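Local coordinates for uncharacterized protein (Legionella pneumophila subsp. pneumophila, PDB 4WRP) that is of unknown function but is probably a secreted effector, represented here by its C-terminal DUF5617 domain, at residues D47-G52 with K73-I78. Numbering follows the deposited sequence.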
ATOM      1  N   ASP A  47       9.970  -1.522   6.592  1.00 27.77           N
ATOM      2  CA  ASP A  47      10.915  -0.448   6.326  1.00 29.61           C
ATOM      3  C   ASP A  47      10.176   0.763   5.755  1.00 27.79           C
ATOM      4  O   ASP A  47      10.412   1.902   6.176  1.00 28.05           O
ATOM      5  CB  ASP A  47      12.058  -0.934   5.416  1.00 31.63           C
ATOM      6  CG  ASP A  47      13.047   0.159   5.094  1.00 34.90           C
ATOM      7  OD1 ASP A  47      13.543   0.766   6.075  1.00 35.06           O
ATOM      8  OD2 ASP A  47      13.301   0.415   3.872  1.00 32.82           O
ATOM      9  N   TYR A  48       9.214   0.522   4.875  1.00 25.91           N
ATOM     10  CA  TYR A  48       8.383   1.600   4.317  1.00 25.80           C
ATOM     11  C   TYR A  48       7.641   2.394   5.382  1.00 26.22           C
ATOM     12  O   TYR A  48       7.560   3.596   5.289  1.00 25.15           O
ATOM     13  CB  TYR A  48       7.386   1.049   3.306  1.00 24.78           C
ATOM     14  CG  TYR A  48       6.392   2.013   2.735  1.00 23.33           C
ATOM     15  CD1 TYR A  48       6.783   3.037   1.877  1.00 24.88           C
ATOM     16  CD2 TYR A  48       5.048   1.899   3.049  1.00 23.74           C
ATOM     17  CE1 TYR A  48       5.875   3.906   1.318  1.00 24.21           C
ATOM     18  CE2 TYR A  48       4.121   2.785   2.532  1.00 24.12           C
ATOM     19  CZ  TYR A  48       4.535   3.771   1.646  1.00 25.47           C
ATOM     20  OH  TYR A  48       3.599   4.633   1.132  1.00 27.42           O
ATOM     21  N   THR A  49       7.111   1.714   6.387  1.00 28.34           N
ATOM     22  CA  THR A  49       6.324   2.393   7.423  1.00 30.39           C
ATOM     23  C   THR A  49       7.226   3.098   8.439  1.00 32.38           C
ATOM     24  O   THR A  49       6.723   3.766   9.299  1.00 33.63           O
ATOM     25  CB  THR A  49       5.441   1.407   8.166  1.00 30.14           C
ATOM     26  OG1 THR A  49       6.289   0.492   8.865  1.00 32.37           O
ATOM     27  CG2 THR A  49       4.517   0.623   7.189  1.00 29.94           C
ATOM     28  N   LYS A  50       8.547   2.926   8.346  1.00 34.20           N
ATOM     29  CA  LYS A  50       9.473   3.516   9.272  1.00 38.54           C
ATOM     30  C   LYS A  50      10.323   4.548   8.553  1.00 39.59           C
ATOM     31  O   LYS A  50      11.402   4.823   8.972  1.00 39.02           O
ATOM     32  CB  LYS A  50      10.384   2.440   9.869  1.00 40.69           C
ATOM     33  CG  LYS A  50       9.686   1.457  10.787  1.00 44.07           C
ATOM     34  CD  LYS A  50      10.614   0.321  11.172  1.00 47.92           C
ATOM     35  CE  LYS A  50      10.203  -0.361  12.475  1.00 54.08           C
ATOM     36  NZ  LYS A  50       8.887  -1.082  12.496  1.00 55.67           N
ATOM     37  N   GLY A  51       9.864   5.071   7.425  1.00 40.83           N
ATOM     38  CA  GLY A  51      10.614   6.118   6.728  1.00 40.86           C
ATOM     39  C   GLY A  51      11.426   5.664   5.539  1.00 39.03           C
ATOM     40  O   GLY A  51      11.968   6.511   4.835  1.00 37.79           O
ATOM     41  N   GLY A  52      11.546   4.354   5.322  1.00 35.06           N
ATOM     42  CA  GLY A  52      12.128   3.846   4.086  1.00 35.48           C
ATOM     43  C   GLY A  52      13.644   3.910   3.970  1.00 38.57           C
ATOM     44  O   GLY A  52      14.210   3.830   2.866  1.00 38.88           O
ATOM     45  N   LYS A  73      -0.175   4.344   6.770  1.00 31.17           N
ATOM     46  CA  LYS A  73      -1.173   3.764   7.691  1.00 31.58           C
ATOM     47  C   LYS A  73      -1.774   2.448   7.136  1.00 29.39           C
ATOM     48  O   LYS A  73      -1.856   1.464   7.848  1.00 27.71           O
ATOM     49  CB  LYS A  73      -2.270   4.760   7.968  1.00 37.72           C
ATOM     50  CG  LYS A  73      -3.032   4.590   9.276  1.00 48.33           C
ATOM     51  CD  LYS A  73      -4.074   3.470   9.294  1.00 55.53           C
ATOM     52  CE  LYS A  73      -5.258   3.698   8.354  1.00 62.51           C
ATOM     53  NZ  LYS A  73      -6.250   2.571   8.390  1.00 64.63           N
ATOM     54  N   VAL A  74      -2.193   2.427   5.874  1.00 25.97           N
ATOM     55  CA  VAL A  74      -2.742   1.195   5.296  1.00 25.69           C
ATOM     56  C   VAL A  74      -1.697   0.070   5.271  1.00 25.18           C
ATOM     57  O   VAL A  74      -1.997  -1.066   5.662  1.00 23.57           O
ATOM     58  CB  VAL A  74      -3.336   1.475   3.892  1.00 27.39           C
ATOM     59  CG1 VAL A  74      -3.880   0.196   3.261  1.00 27.81           C
ATOM     60  CG2 VAL A  74      -4.459   2.523   4.047  1.00 29.47           C
ATOM     61  N   VAL A  75      -0.467   0.370   4.834  1.00 24.01           N
ATOM     62  CA  VAL A  75       0.590  -0.653   4.749  1.00 23.60           C
ATOM     63  C   VAL A  75       0.924  -1.154   6.159  1.00 25.42           C
ATOM     64  O   VAL A  75       1.096  -2.316   6.397  1.00 23.04           O
ATOM     65  CB  VAL A  75       1.788  -0.127   3.988  1.00 24.02           C
ATOM     66  CG1 VAL A  75       2.950  -1.084   4.051  1.00 25.79           C
ATOM     67  CG2 VAL A  75       1.399   0.082   2.518  1.00 23.52           C
ATOM     68  N   ASP A  76       0.897  -0.274   7.130  1.00 26.45           N
ATOM     69  CA  ASP A  76       1.083  -0.705   8.519  1.00 27.72           C
ATOM     70  C   ASP A  76      -0.006  -1.696   8.989  1.00 27.48           C
ATOM     71  O   ASP A  76       0.295  -2.679   9.681  1.00 25.09           O
ATOM     72  CB  ASP A  76       1.141   0.525   9.392  1.00 32.15           C
ATOM     73  CG  ASP A  76       1.648   0.211  10.752  1.00 40.93           C
ATOM     74  OD1 ASP A  76       2.882  -0.007  10.883  1.00 45.79           O
ATOM     75  OD2 ASP A  76       0.783   0.109  11.656  1.00 45.98           O
ATOM     76  N   ASP A  77      -1.256  -1.468   8.582  1.00 27.20           N
ATOM     77  CA  ASP A  77      -2.325  -2.443   8.848  1.00 29.84           C
ATOM     78  C   ASP A  77      -2.041  -3.759   8.114  1.00 27.35           C
ATOM     79  O   ASP A  77      -2.312  -4.845   8.615  1.00 25.72           O
ATOM     80  CB  ASP A  77      -3.676  -1.943   8.357  1.00 32.88           C
ATOM     81  CG  ASP A  77      -4.222  -0.767   9.163  1.00 38.63           C
ATOM     82  OD1 ASP A  77      -3.731  -0.495  10.285  1.00 46.11           O
ATOM     83  OD2 ASP A  77      -5.148  -0.100   8.623  1.00 44.79           O
ATOM     84  N   ILE A  78      -1.504  -3.688   6.901  1.00 24.76           N
ATOM     85  CA  ILE A  78      -1.196  -4.956   6.205  1.00 22.85           C
ATOM     86  C   ILE A  78      -0.070  -5.730   6.947  1.00 23.33           C
ATOM     87  O   ILE A  78      -0.104  -6.959   7.105  1.00 25.34           O
ATOM     88  CB  ILE A  78      -0.901  -4.686   4.715  1.00 22.37           C
ATOM     89  CG1 ILE A  78      -2.158  -4.144   4.036  1.00 23.62           C
ATOM     90  CG2 ILE A  78      -0.383  -5.923   4.029  1.00 23.20           C
ATOM     91  CD1 ILE A  78      -1.936  -3.634   2.613  1.00 24.60           C
TER
HETATM   92  O   HOH W   1       4.638  -1.782  10.106  1.00 50.69           O
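V75 meets the edge of the Y48 ring. Its CG1 lies near the ring plane, 3.8 Å from Y48 CD2, and its CG2 is 3.8 Å from Y48 CE2. The isopropyl group lies alongside the CD2-CE2 edge, on one side of the ring plane. T49 adds its methyl: CG2 is 3.9 Å from V75 CG1 and 3.7 Å from the backbone N of D76. The T49 hydroxyl OG1 sits between backbone N and carbonyl carbon (chi1 65°), while CG2 lies opposite the carbonyl carbon and reaches the neighbouring helix.

The contact joins the C-terminal part of helix 34-49 to the middle of helix 68-83 in an all-helical domain. The chain then turns away through G51 and G52, both with positive phi. This turn is a Schellman motif: G52 N bonds to D47 O, and G51 N bonds weakly to Y48 O. K50 N also bonds to D47 O.

Polar links run along the more open side. One water donates to both T49 OG1 (3.1 Å) and D76 OD1 (2.6 Å), bridging the helices where the two oxygens stand 4.0 Å apart. T49 OG1 is also hydrogen-bonded to D46 O, one turn back.

The hydroxyl of buried Y48 is hydrogen-bonded to Y9 OH and H71 ND1. W13 packs edge-to-face with the same ring, and W56 and F63 meet it at inclined angles.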